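PDB 2YV9: chloride intracellular channel exc-4, which may insert into membranes to form chloride channels, and keeps the lumen of the growing excretory canal from swelling into cysts. Local coordinates for residues L47-E52 with V110-K115; L134-E139 with A155-H160; N186-Y191 with Y229-F234; R198-R203 with Q242-H247. One frame throughout, in Å; residues are numbered along the deposited sequence.

Contact 1 of 4, residues L47-E52 with V110-K115; sequences LYALYE and VPLFEK
Ala49 and Leu50, neighbours on helix 38-52, each receive one aliphatic branch from the loop: Leu112 reaches Ala49, and Val110 reaches Leu50. In the better buried half, Leu112 CD1 comes within 4.3 Å of Ala49 CB; Leu112 extends its CG away from its own backbone N (chi1 -178°), which carries the branch out from the loop to the helix. The second pair is nearer the surface, with Val110 CG2 at 4.4 Å from Leu50 CD2. Between Val110 and Leu112 in the chain sits Pro111, the centre of an inverse gamma turn closed by a weak Leu112 N to Val110 O bond; the proline is exposed and stays clear of the helix. On the far flank of the helix the packing gives way to solvent at Tyr51. Helix 38-52, predicted to become transmembrane after insertion, leans on the linker between the thioredoxin-like domain and the helical domain of the GST fold; Leu47 and Leu50 touch Ile101 of helix 94-107, Leu47 also strand 19-25, and Tyr48 packs on Ala232 and Ala233.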
loop_
_atom_site.group_PDB
_atom_site.type_symbol
_atom_site.label_atom_id
_atom_site.label_comp_id
_atom_site.label_asym_id
_atom_site.label_seq_id
_atom_site.Cartn_x
_atom_site.Cartn_y
_atom_site.Cartn_z
ATOM N N LEU A 47 -3.765 -9.468 12.030
ATOM C CA LEU A 47 -4.948 -10.341 11.939
ATOM C C LEU A 47 -4.870 -11.552 12.876
ATOM O O LEU A 47 -5.891 -11.923 13.479
ATOM C CB LEU A 47 -5.186 -10.785 10.505
ATOM C CG LEU A 47 -5.676 -9.587 9.664
ATOM C CD1 LEU A 47 -5.681 -9.963 8.146
ATOM C CD2 LEU A 47 -7.024 -9.082 10.011
ATOM N N TYR A 48 -3.699 -12.146 13.014
ATOM C CA TYR A 48 -3.518 -13.306 13.900
ATOM C C TYR A 48 -3.788 -12.899 15.347
ATOM O O TYR A 48 -4.427 -13.637 16.101
ATOM C CB TYR A 48 -2.116 -13.946 13.783
ATOM C CG TYR A 48 -2.121 -15.366 14.288
ATOM C CD1 TYR A 48 -2.258 -16.444 13.408
ATOM C CD2 TYR A 48 -2.021 -15.637 15.641
ATOM C CE1 TYR A 48 -2.308 -17.735 13.875
ATOM C CE2 TYR A 48 -2.062 -16.936 16.118
ATOM C CZ TYR A 48 -2.207 -17.983 15.240
ATOM O OH TYR A 48 -2.229 -19.303 15.721
ATOM N N ALA A 49 -3.316 -11.717 15.738
ATOM C CA ALA A 49 -3.590 -11.214 17.097
ATOM C C ALA A 49 -5.097 -11.228 17.376
ATOM O O ALA A 49 -5.549 -11.657 18.446
ATOM C CB ALA A 49 -3.041 -9.786 17.313
ATOM N N LEU A 50 -5.871 -10.760 16.409
ATOM C CA LEU A 50 -7.342 -10.682 16.543
ATOM C C LEU A 50 -8.028 -12.043 16.461
ATOM O O LEU A 50 -8.952 -12.335 17.260
ATOM C CB LEU A 50 -7.972 -9.742 15.518
ATOM C CG LEU A 50 -7.509 -8.298 15.425
ATOM C CD1 LEU A 50 -8.233 -7.593 14.299
ATOM C CD2 LEU A 50 -7.797 -7.601 16.750
ATOM N N TYR A 51 -7.628 -12.838 15.484
ATOM C CA TYR A 51 -7.959 -14.270 15.354
ATOM C C TYR A 51 -7.789 -15.044 16.681
ATOM O O TYR A 51 -8.724 -15.713 17.135
ATOM C CB TYR A 51 -7.084 -14.921 14.290
ATOM C CG TYR A 51 -7.213 -16.404 14.227
ATOM C CD1 TYR A 51 -8.349 -16.999 13.680
ATOM C CD2 TYR A 51 -6.204 -17.229 14.717
ATOM C CE1 TYR A 51 -8.472 -18.394 13.617
ATOM C CE2 TYR A 51 -6.326 -18.623 14.684
ATOM C CZ TYR A 51 -7.454 -19.194 14.125
ATOM O OH TYR A 51 -7.559 -20.578 14.093
ATOM N N GLU A 52 -6.611 -14.962 17.294
ATOM C CA GLU A 52 -6.292 -15.860 18.426
ATOM C C GLU A 52 -7.128 -15.542 19.668
ATOM O O GLU A 52 -7.271 -16.387 20.548
ATOM C CB GLU A 52 -4.815 -15.830 18.799
ATOM C CG GLU A 52 -4.319 -14.526 19.386
ATOM C CD GLU A 52 -2.793 -14.456 19.566
ATOM O OE1 GLU A 52 -2.068 -15.402 19.166
ATOM O OE2 GLU A 52 -2.336 -13.435 20.134
ATOM N N VAL A 110 -8.217 -4.054 22.362
ATOM C CA VAL A 110 -6.949 -4.722 22.136
ATOM C C VAL A 110 -5.842 -3.694 21.948
ATOM O O VAL A 110 -5.994 -2.773 21.170
ATOM C CB VAL A 110 -7.006 -5.597 20.897
ATOM C CG1 VAL A 110 -5.692 -6.351 20.725
ATOM C CG2 VAL A 110 -8.238 -6.547 21.002
ATOM N N PRO A 111 -4.762 -3.793 22.721
ATOM C CA PRO A 111 -3.688 -2.814 22.705
ATOM C C PRO A 111 -2.680 -3.012 21.583
ATOM O O PRO A 111 -1.457 -2.952 21.790
ATOM C CB PRO A 111 -2.998 -3.067 24.064
ATOM C CG PRO A 111 -3.114 -4.462 24.238
ATOM C CD PRO A 111 -4.503 -4.830 23.742
ATOM N N LEU A 112 -3.194 -3.201 20.386
ATOM C CA LEU A 112 -2.345 -3.566 19.249
ATOM C C LEU A 112 -1.691 -2.376 18.564
ATOM O O LEU A 112 -0.653 -2.542 17.914
ATOM C CB LEU A 112 -3.185 -4.364 18.261
ATOM C CG LEU A 112 -2.569 -4.925 16.982
ATOM C CD1 LEU A 112 -1.401 -5.865 17.238
ATOM C CD2 LEU A 112 -3.662 -5.665 16.140
ATOM N N PHE A 113 -2.290 -1.190 18.673
ATOM C CA PHE A 113 -1.768 -0.018 17.992
ATOM C C PHE A 113 -1.417 1.051 18.967
ATOM O O PHE A 113 -2.238 1.401 19.849
ATOM C CB PHE A 113 -2.750 0.556 16.996
ATOM C CG PHE A 113 -2.987 -0.334 15.833
ATOM C CD1 PHE A 113 -2.166 -0.276 14.726
ATOM C CD2 PHE A 113 -4.003 -1.265 15.865
ATOM C CE1 PHE A 113 -2.399 -1.096 13.659
ATOM C CE2 PHE A 113 -4.233 -2.115 14.818
ATOM C CZ PHE A 113 -3.438 -2.035 13.714
ATOM N N GLU A 114 -0.205 1.556 18.782
ATOM C CA GLU A 114 0.334 2.684 19.547
ATOM C C GLU A 114 1.128 3.587 18.618
ATOM O O GLU A 114 1.397 3.219 17.475
ATOM C CB GLU A 114 1.247 2.180 20.648
ATOM C CG GLU A 114 0.614 1.330 21.677
ATOM C CD GLU A 114 -0.413 2.041 22.500
ATOM O OE1 GLU A 114 -0.449 3.300 22.491
ATOM O OE2 GLU A 114 -1.192 1.323 23.146
ATOM N N LYS A 115 1.422 4.802 19.065
ATOM C CA LYS A 115 2.292 5.719 18.326
ATOM C C LYS A 115 3.584 5.953 19.097
ATOM O O LYS A 115 3.584 6.244 20.291
ATOM C CB LYS A 115 1.597 7.041 18.017
ATOM C CG LYS A 115 0.713 6.998 16.787
ATOM C CD LYS A 115 1.539 6.932 15.494
ATOM C CE LYS A 115 0.649 6.784 14.262
ATOM N NZ LYS A 115 1.259 5.909 13.216
#

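Contact 2 of 4, residues L134-E139 with A155-H160; sequences LRAKVE and AQIKVH
The imidazole of His160 meets Ala136 at an oblique slant, its CD2 3.6 Å from Ala136 CB, while one face of the ring is covered from its own helix by Val159 CG1. The other flat group, the Arg135 guanidinium, has the Glu139 carboxylate at its edge: NE gives a 2.7 Å salt bridge to OE2 of Glu139, nearly in the guanidinium plane and on the anti lone pair. Glu139 OE2 also pairs with Lys72 of the second subunit, so this flank faces the other copy and not helix 155-178. Across the helices, Ile157 adds its CG2, 3.9 Å from Ala136 CB and near the Lys137 backbone. With CG1 at chi1 -57°, CG2 is the branch placed on the Ala136 side. Since Ala136 has nothing beyond CB, its CA and that of Ile157 come to 5.9 Å. The axes of the two segments pass 9.0 Å apart at 143°, the antiparallel pairing of the first two long helices in the all-helical C-terminal domain of the GST fold.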
loop_
_atom_site.group_PDB
_atom_site.type_symbol
_atom_site.label_atom_id
_atom_site.label_comp_id
_atom_site.label_asym_id
_atom_site.label_seq_id
_atom_site.Cartn_x
_atom_site.Cartn_y
_atom_site.Cartn_z
ATOM N N LEU A 134 22.950 -4.528 1.335
ATOM C CA LEU A 134 22.567 -5.617 0.422
ATOM C C LEU A 134 22.937 -5.226 -0.990
ATOM O O LEU A 134 23.602 -5.989 -1.711
ATOM C CB LEU A 134 21.103 -5.957 0.582
ATOM C CG LEU A 134 20.494 -6.890 -0.451
ATOM C CD1 LEU A 134 21.075 -8.300 -0.353
ATOM C CD2 LEU A 134 18.971 -6.828 -0.258
ATOM N N ARG A 135 22.500 -4.054 -1.419
ATOM C CA ARG A 135 22.781 -3.633 -2.783
ATOM C C ARG A 135 24.306 -3.420 -2.990
ATOM O O ARG A 135 24.879 -3.859 -4.010
ATOM C CB ARG A 135 22.017 -2.361 -3.110
ATOM C CG ARG A 135 22.388 -1.713 -4.453
ATOM C CD ARG A 135 21.912 -2.611 -5.603
ATOM N NE ARG A 135 22.034 -2.012 -6.937
ATOM C CZ ARG A 135 21.242 -1.048 -7.399
ATOM N NH1 ARG A 135 20.323 -0.497 -6.641
ATOM N NH2 ARG A 135 21.420 -0.579 -8.634
ATOM N N ALA A 136 24.990 -2.771 -2.036
ATOM C CA ALA A 136 26.432 -2.487 -2.221
ATOM C C ALA A 136 27.234 -3.787 -2.294
ATOM O O ALA A 136 28.123 -3.924 -3.145
ATOM C CB ALA A 136 26.936 -1.643 -1.073
ATOM N N LYS A 137 26.936 -4.755 -1.434
ATOM C CA LYS A 137 27.751 -5.956 -1.414
ATOM C C LYS A 137 27.479 -6.825 -2.647
ATOM O O LYS A 137 28.419 -7.402 -3.275
ATOM C CB LYS A 137 27.575 -6.794 -0.152
ATOM C CG LYS A 137 28.772 -7.725 0.019
ATOM C CD LYS A 137 28.495 -8.788 1.039
ATOM C CE LYS A 137 29.730 -9.597 1.287
ATOM N NZ LYS A 137 29.862 -10.646 0.290
ATOM N N VAL A 138 26.201 -6.882 -3.002
ATOM C CA VAL A 138 25.813 -7.669 -4.226
ATOM C C VAL A 138 26.520 -7.142 -5.458
ATOM O O VAL A 138 27.012 -7.904 -6.314
ATOM C CB VAL A 138 24.272 -7.693 -4.445
ATOM C CG1 VAL A 138 23.894 -8.085 -5.887
ATOM C CG2 VAL A 138 23.644 -8.649 -3.423
ATOM N N GLU A 139 26.574 -5.829 -5.584
ATOM C CA GLU A 139 27.251 -5.222 -6.746
ATOM C C GLU A 139 28.783 -5.403 -6.643
ATOM O O GLU A 139 29.498 -5.592 -7.652
ATOM C CB GLU A 139 26.901 -3.743 -6.871
ATOM C CG GLU A 139 25.416 -3.466 -7.045
ATOM C CD GLU A 139 24.850 -3.698 -8.461
ATOM O OE1 GLU A 139 25.582 -4.142 -9.383
ATOM O OE2 GLU A 139 23.646 -3.383 -8.647
ATOM N N ALA A 155 36.187 0.413 2.611
ATOM C CA ALA A 155 35.380 1.240 3.496
ATOM C C ALA A 155 34.021 1.687 2.953
ATOM O O ALA A 155 33.054 1.769 3.709
ATOM C CB ALA A 155 36.175 2.455 3.961
ATOM N N GLN A 156 33.928 1.985 1.647
ATOM C CA GLN A 156 32.678 2.527 1.099
ATOM C C GLN A 156 31.552 1.481 0.965
ATOM O O GLN A 156 30.380 1.874 0.835
ATOM C CB GLN A 156 32.895 3.228 -0.248
ATOM C CG GLN A 156 33.000 2.295 -1.471
ATOM C CD GLN A 156 34.295 1.514 -1.541
ATOM O OE1 GLN A 156 35.130 1.589 -0.650
ATOM N NE2 GLN A 156 34.472 0.734 -2.618
ATOM N N ILE A 157 31.907 0.204 1.080
ATOM C CA ILE A 157 30.917 -0.860 1.166
ATOM C C ILE A 157 30.672 -1.249 2.633
ATOM O O ILE A 157 29.531 -1.415 3.056
ATOM C CB ILE A 157 31.333 -2.050 0.343
ATOM C CG1 ILE A 157 31.538 -1.582 -1.105
ATOM C CG2 ILE A 157 30.260 -3.173 0.363
ATOM C CD1 ILE A 157 32.143 -2.521 -1.840
ATOM N N LYS A 158 31.769 -1.390 3.376
ATOM C CA LYS A 158 31.652 -1.848 4.766
ATOM C C LYS A 158 30.906 -0.869 5.665
ATOM O O LYS A 158 30.216 -1.303 6.631
ATOM C CB LYS A 158 33.011 -2.138 5.364
ATOM C CG LYS A 158 32.877 -2.976 6.657
ATOM C CD LYS A 158 34.167 -3.554 7.092
ATOM C CE LYS A 158 33.999 -4.404 8.326
ATOM N NZ LYS A 158 33.544 -3.625 9.524
ATOM N N VAL A 159 30.941 0.425 5.348
ATOM C CA VAL A 159 30.193 1.416 6.135
ATOM C C VAL A 159 28.690 1.091 6.266
ATOM O O VAL A 159 28.127 1.266 7.331
ATOM C CB VAL A 159 30.401 2.902 5.669
ATOM C CG1 VAL A 159 29.954 3.124 4.247
ATOM C CG2 VAL A 159 29.657 3.879 6.619
ATOM N N HIS A 160 28.073 0.513 5.228
ATOM C CA HIS A 160 26.631 0.226 5.320
ATOM C C HIS A 160 26.408 -0.900 6.336
ATOM O O HIS A 160 25.422 -0.898 7.091
ATOM C CB HIS A 160 26.109 -0.224 3.959
ATOM C CG HIS A 160 26.433 0.729 2.857
ATOM N ND1 HIS A 160 25.993 2.033 2.854
ATOM C CD2 HIS A 160 27.147 0.564 1.710
ATOM C CE1 HIS A 160 26.401 2.621 1.739
ATOM N NE2 HIS A 160 27.120 1.755 1.035
#

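Contact 3 of 4, residues N186-Y191 with Y229-F234; sequences NSMTEY and YRTAAF
Met188 leaves its backbone extended, CG anti to N (chi1 -170°) and SD anti to CA, and then bends at chi3 (75°), so that both sulfur and terminal methyl come up against Ala233. Its SD sits 3.9 Å from Ala233 CB, and Met188 CE is almost as near to the same methyl at 4.0 Å. Thr231 adds its CG2, which points away from its own backbone N and meets Met188 SD at 4.0 Å; OG1, beside the backbone N, is engaged by Thr227 O and Tyr182 OH. The sulfur rests against two methyls side by side, one from the residue just before helix 232-236 and one from its first turn, at the junction of the two domains. Right after Met188 comes Thr189, the N-cap of helix 190-210, where the Thr-x-x-Asp sequence matches the capping box of the GST fold. One half of the box is present, Asp192 OD2 accepting from Thr189 N, whereas Thr189 OG1 takes a weak 3.4 Å bond from Tyr191 N. Glu190, in the first turn, sends its carboxylate to Glu114 N of the linker. Met45 and Ala49 of helix 38-52 pack against the Met188 side chain as well.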
loop_
_atom_site.group_PDB
_atom_site.type_symbol
_atom_site.label_atom_id
_atom_site.label_comp_id
_atom_site.label_asym_id
_atom_site.label_seq_id
_atom_site.Cartn_x
_atom_site.Cartn_y
_atom_site.Cartn_z
ATOM N N ASN A 186 4.422 -5.135 27.197
ATOM C CA ASN A 186 4.142 -6.554 27.364
ATOM C C ASN A 186 3.304 -7.169 26.239
ATOM O O ASN A 186 3.156 -8.398 26.194
ATOM C CB ASN A 186 3.412 -6.758 28.681
ATOM C CG ASN A 186 3.400 -8.200 29.122
ATOM O OD1 ASN A 186 2.335 -8.796 29.337
ATOM N ND2 ASN A 186 4.589 -8.778 29.256
ATOM N N SER A 187 2.753 -6.332 25.360
ATOM C CA SER A 187 1.800 -6.741 24.345
ATOM C C SER A 187 2.388 -6.469 22.960
ATOM O O SER A 187 3.092 -5.456 22.747
ATOM C CB SER A 187 0.506 -5.953 24.445
ATOM O OG SER A 187 -0.318 -6.489 25.444
ATOM N N MET A 188 2.092 -7.367 22.046
ATOM C CA MET A 188 2.522 -7.183 20.646
ATOM C C MET A 188 1.799 -5.987 20.059
ATOM O O MET A 188 0.599 -5.851 20.241
ATOM C CB MET A 188 2.181 -8.425 19.825
ATOM C CG MET A 188 2.811 -8.409 18.423
ATOM S SD MET A 188 2.332 -9.827 17.407
ATOM C CE MET A 188 0.669 -9.369 16.971
ATOM N N THR A 189 2.525 -5.116 19.335
ATOM C CA THR A 189 1.938 -3.974 18.689
ATOM C C THR A 189 2.302 -3.986 17.203
ATOM O O THR A 189 3.086 -4.817 16.763
ATOM C CB THR A 189 2.423 -2.629 19.302
ATOM O OG1 THR A 189 3.844 -2.439 19.107
ATOM C CG2 THR A 189 2.061 -2.541 20.810
ATOM N N GLU A 190 1.776 -3.004 16.460
ATOM C CA GLU A 190 2.098 -2.885 15.036
ATOM C C GLU A 190 3.616 -2.756 14.798
ATOM O O GLU A 190 4.152 -3.286 13.807
ATOM C CB GLU A 190 1.300 -1.769 14.367
ATOM C CG GLU A 190 1.974 -0.360 14.340
ATOM C CD GLU A 190 1.725 0.444 15.572
ATOM O OE1 GLU A 190 1.881 1.705 15.498
ATOM O OE2 GLU A 190 1.389 -0.167 16.606
ATOM N N TYR A 191 4.342 -2.131 15.729
ATOM C CA TYR A 191 5.777 -2.000 15.576
ATOM C C TYR A 191 6.501 -3.346 15.592
ATOM O O TYR A 191 7.465 -3.526 14.866
ATOM C CB TYR A 191 6.343 -1.047 16.574
ATOM C CG TYR A 191 5.770 0.345 16.395
ATOM C CD1 TYR A 191 5.949 1.043 15.230
ATOM C CD2 TYR A 191 5.083 0.971 17.442
ATOM C CE1 TYR A 191 5.457 2.323 15.066
ATOM C CE2 TYR A 191 4.539 2.242 17.274
ATOM C CZ TYR A 191 4.767 2.937 16.088
ATOM O OH TYR A 191 4.298 4.222 15.867
ATOM N N TYR A 229 10.131 -15.791 17.704
ATOM C CA TYR A 229 10.140 -17.224 17.381
ATOM C C TYR A 229 9.279 -18.013 18.366
ATOM O O TYR A 229 9.148 -19.220 18.177
ATOM C CB TYR A 229 11.583 -17.725 17.409
ATOM C CG TYR A 229 12.512 -17.101 16.398
ATOM C CD1 TYR A 229 12.016 -16.431 15.253
ATOM C CD2 TYR A 229 13.892 -17.305 16.462
ATOM C CE1 TYR A 229 12.911 -15.905 14.287
ATOM C CE2 TYR A 229 14.746 -16.802 15.492
ATOM C CZ TYR A 229 14.233 -16.094 14.416
ATOM O OH TYR A 229 15.094 -15.604 13.454
ATOM N N ARG A 230 8.757 -17.337 19.406
ATOM C CA ARG A 230 7.757 -17.926 20.326
ATOM C C ARG A 230 6.343 -17.278 20.255
ATOM O O ARG A 230 5.446 -17.630 21.043
ATOM C CB ARG A 230 8.282 -17.913 21.788
ATOM C CG ARG A 230 9.542 -18.736 22.031
ATOM C CD ARG A 230 10.063 -18.468 23.452
ATOM N NE ARG A 230 11.229 -19.264 23.820
ATOM C CZ ARG A 230 11.841 -19.195 25.003
ATOM N NH1 ARG A 230 11.413 -18.350 25.938
ATOM N NH2 ARG A 230 12.892 -19.970 25.254
ATOM N N THR A 231 6.148 -16.317 19.329
ATOM C CA THR A 231 4.901 -15.612 19.148
ATOM C C THR A 231 4.181 -16.255 17.959
ATOM O O THR A 231 4.659 -16.199 16.827
ATOM C CB THR A 231 5.202 -14.159 18.831
ATOM O OG1 THR A 231 5.902 -13.544 19.932
ATOM C CG2 THR A 231 3.932 -13.368 18.508
ATOM N N ALA A 232 3.056 -16.912 18.211
ATOM C CA ALA A 232 2.333 -17.608 17.189
ATOM C C ALA A 232 2.056 -16.690 16.001
ATOM O O ALA A 232 2.204 -17.126 14.875
ATOM C CB ALA A 232 1.007 -18.213 17.766
ATOM N N ALA A 233 1.681 -15.443 16.243
ATOM C CA ALA A 233 1.402 -14.475 15.116
ATOM C C ALA A 233 2.577 -14.403 14.143
ATOM O O ALA A 233 2.394 -14.330 12.923
ATOM C CB ALA A 233 1.083 -13.094 15.646
ATOM N N PHE A 234 3.773 -14.387 14.688
ATOM C CA PHE A 234 4.968 -14.368 13.863
ATOM C C PHE A 234 5.204 -15.707 13.146
ATOM O O PHE A 234 5.450 -15.776 11.905
ATOM C CB PHE A 234 6.191 -13.978 14.688
ATOM C CG PHE A 234 7.472 -14.049 13.887
ATOM C CD1 PHE A 234 7.819 -12.990 13.039
ATOM C CD2 PHE A 234 8.254 -15.206 13.870
ATOM C CE1 PHE A 234 8.930 -13.059 12.273
ATOM C CE2 PHE A 234 9.414 -15.268 13.066
ATOM C CZ PHE A 234 9.723 -14.167 12.268
#

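Contact 4 of 4, residues R198-R203 with Q242-H247; sequences RLHHIR and QDIIHH
Helix 190-210, the buried central helix of the C-terminal GST domain, here presents two successive histidines, His200 and His201, to a single isoleucine, Ile244, of helix 241-251. Each histidine takes a different branch. Ile244 CG2 sits over one face of the His201 ring in a CH-pi contact, 4.2 Å from the centroid and only 12° off the normal. The longer branch ends at CD1, which reaches 3.5 Å from His200 CD2 and comes at that ring obliquely, the two side chains crossing at about a right angle. A chi1 of -65° aims CG2 of Ile244 at His201 and its CG1 and CD1 at His200. Both imidazoles are anchored through ND1, that of His200 by Tyr229 OH and that of His201 by Tyr248 OH, which should limit rotation of both rings. Around this buried core, Ile204 and Ile205 pack further along Ile244, Cys238 and Pro239 close in from the preceding loop, and helices 117-140 and 219-228 cover the other sides of helix 190-210.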
loop_
_atom_site.group_PDB
_atom_site.type_symbol
_atom_site.label_atom_id
_atom_site.label_comp_id
_atom_site.label_asym_id
_atom_site.label_seq_id
_atom_site.Cartn_x
_atom_site.Cartn_y
_atom_site.Cartn_z
ATOM N N ARG A 198 11.396 -7.790 9.779
ATOM C CA ARG A 198 12.627 -7.165 9.275
ATOM C C ARG A 198 13.882 -7.817 9.898
ATOM O O ARG A 198 14.880 -8.124 9.222
ATOM C CB ARG A 198 12.565 -5.663 9.381
ATOM C CG ARG A 198 11.529 -5.055 8.419
ATOM C CD ARG A 198 11.279 -3.541 8.642
ATOM N NE ARG A 198 10.452 -2.947 7.586
ATOM C CZ ARG A 198 9.186 -3.277 7.355
ATOM N NH1 ARG A 198 8.565 -4.137 8.159
ATOM N NH2 ARG A 198 8.529 -2.748 6.335
ATOM N N LEU A 199 13.848 -8.023 11.209
ATOM C CA LEU A 199 14.955 -8.674 11.865
ATOM C C LEU A 199 15.202 -10.067 11.319
ATOM O O LEU A 199 16.341 -10.434 11.089
ATOM C CB LEU A 199 14.752 -8.689 13.370
ATOM C CG LEU A 199 14.918 -7.389 14.116
ATOM C CD1 LEU A 199 14.461 -7.525 15.618
ATOM C CD2 LEU A 199 16.414 -6.875 14.119
ATOM N N HIS A 200 14.137 -10.834 11.143
ATOM C CA HIS A 200 14.279 -12.211 10.659
ATOM C C HIS A 200 14.808 -12.207 9.232
ATOM O O HIS A 200 15.717 -12.989 8.906
ATOM C CB HIS A 200 12.943 -12.905 10.658
ATOM C CG HIS A 200 13.046 -14.355 10.338
ATOM N ND1 HIS A 200 13.800 -15.250 11.078
ATOM C CD2 HIS A 200 12.531 -15.063 9.305
ATOM C CE1 HIS A 200 13.720 -16.445 10.513
ATOM N NE2 HIS A 200 12.963 -16.357 9.440
ATOM N N HIS A 201 14.300 -11.308 8.389
ATOM C CA HIS A 201 14.854 -11.132 7.026
ATOM C C HIS A 201 16.374 -10.844 7.105
ATOM O O HIS A 201 17.203 -11.429 6.375
ATOM C CB HIS A 201 14.190 -9.999 6.240
ATOM C CG HIS A 201 12.838 -10.330 5.709
ATOM N ND1 HIS A 201 12.372 -9.826 4.510
ATOM C CD2 HIS A 201 11.876 -11.165 6.174
ATOM C CE1 HIS A 201 11.146 -10.284 4.306
ATOM N NE2 HIS A 201 10.826 -11.115 5.287
ATOM N N ILE A 202 16.747 -9.913 7.996
ATOM C CA ILE A 202 18.130 -9.530 8.087
ATOM C C ILE A 202 18.954 -10.749 8.522
ATOM O O ILE A 202 20.067 -10.973 8.033
ATOM C CB ILE A 202 18.300 -8.372 9.101
ATOM C CG1 ILE A 202 17.765 -7.112 8.459
ATOM C CG2 ILE A 202 19.686 -8.203 9.458
ATOM C CD1 ILE A 202 17.666 -5.885 9.380
ATOM N N ARG A 203 18.420 -11.555 9.464
ATOM C CA ARG A 203 19.168 -12.716 9.950
ATOM C C ARG A 203 19.400 -13.753 8.840
ATOM O O ARG A 203 20.523 -14.186 8.579
ATOM C CB ARG A 203 18.438 -13.386 11.112
ATOM C CG ARG A 203 19.368 -14.011 12.109
ATOM C CD ARG A 203 19.679 -15.440 11.853
ATOM N NE ARG A 203 20.776 -15.935 12.693
ATOM C CZ ARG A 203 20.762 -17.075 13.383
ATOM N NH1 ARG A 203 19.724 -17.882 13.365
ATOM N NH2 ARG A 203 21.838 -17.444 14.057
ATOM N N GLN A 242 13.932 -20.302 2.209
ATOM C CA GLN A 242 14.196 -20.279 0.780
ATOM C C GLN A 242 13.401 -19.210 0.062
ATOM O O GLN A 242 13.883 -18.631 -0.926
ATOM C CB GLN A 242 13.867 -21.627 0.155
ATOM C CG GLN A 242 14.799 -22.756 0.590
ATOM C CD GLN A 242 14.568 -23.216 1.996
ATOM O OE1 GLN A 242 13.477 -23.062 2.565
ATOM N NE2 GLN A 242 15.578 -23.852 2.561
ATOM N N ASP A 243 12.194 -18.936 0.570
ATOM C CA ASP A 243 11.349 -17.926 -0.024
ATOM C C ASP A 243 11.794 -16.500 0.376
ATOM O O ASP A 243 11.600 -15.560 -0.376
ATOM C CB ASP A 243 9.868 -18.184 0.269
ATOM C CG ASP A 243 9.440 -19.512 -0.251
ATOM O OD1 ASP A 243 9.864 -19.731 -1.425
ATOM O OD2 ASP A 243 8.841 -20.323 0.501
ATOM N N ILE A 244 12.414 -16.351 1.552
ATOM C CA ILE A 244 12.963 -15.070 1.908
ATOM C C ILE A 244 14.165 -14.790 0.978
ATOM O O ILE A 244 14.279 -13.709 0.407
ATOM C CB ILE A 244 13.425 -15.029 3.389
ATOM C CG1 ILE A 244 12.212 -15.181 4.329
ATOM C CG2 ILE A 244 14.152 -13.683 3.664
ATOM C CD1 ILE A 244 12.552 -15.435 5.852
ATOM N N ILE A 245 15.055 -15.780 0.855
ATOM C CA ILE A 245 16.248 -15.651 -0.008
ATOM C C ILE A 245 15.819 -15.353 -1.434
ATOM O O ILE A 245 16.295 -14.393 -2.061
ATOM C CB ILE A 245 17.112 -16.902 0.069
ATOM C CG1 ILE A 245 17.740 -17.068 1.456
ATOM C CG2 ILE A 245 18.230 -16.823 -0.959
ATOM C CD1 ILE A 245 18.015 -18.535 1.804
ATOM N N HIS A 246 14.834 -16.093 -1.941
ATOM C CA HIS A 246 14.393 -15.901 -3.316
ATOM C C HIS A 246 13.766 -14.545 -3.580
ATOM O O HIS A 246 13.980 -13.959 -4.618
ATOM C CB HIS A 246 13.417 -16.997 -3.685
ATOM C CG HIS A 246 13.161 -17.081 -5.155
ATOM N ND1 HIS A 246 12.051 -16.525 -5.753
ATOM C CD2 HIS A 246 13.901 -17.619 -6.155
ATOM C CE1 HIS A 246 12.106 -16.742 -7.060
ATOM N NE2 HIS A 246 13.224 -17.395 -7.330
ATOM N N HIS A 247 13.052 -14.019 -2.572
ATOM C CA HIS A 247 12.438 -12.724 -2.676
ATOM C C HIS A 247 13.491 -11.674 -3.001
ATOM O O HIS A 247 13.295 -10.880 -3.925
ATOM C CB HIS A 247 11.682 -12.433 -1.356
ATOM C CG HIS A 247 11.172 -11.036 -1.224
ATOM N ND1 HIS A 247 9.914 -10.656 -1.639
ATOM C CD2 HIS A 247 11.736 -9.934 -0.672
ATOM C CE1 HIS A 247 9.721 -9.381 -1.340
ATOM N NE2 HIS A 247 10.818 -8.915 -0.769
#

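How the contacts relate
Contacts 1 and 3 form one continuous patch at the domain junction, their centres 9 Å apart: Leu112 O lies 2.9 Å from Glu190 N, a probable hydrogen bond tying the linker to the start of helix 190-210. That helix then carries on to contact 4, whose centre is about 18 Å from that of contact 3; the two touch where Phe234 CZ packs on His200 CB, 3.8 Å apart. Contact 2 stands alone, its nearest atoms about 8 Å from contact 4 and its centre about 37 Å from that of contact 1, on the opposite side of the chain's centre. None of the four uses the calcium ligands Gln78, Pro80 and Thr92.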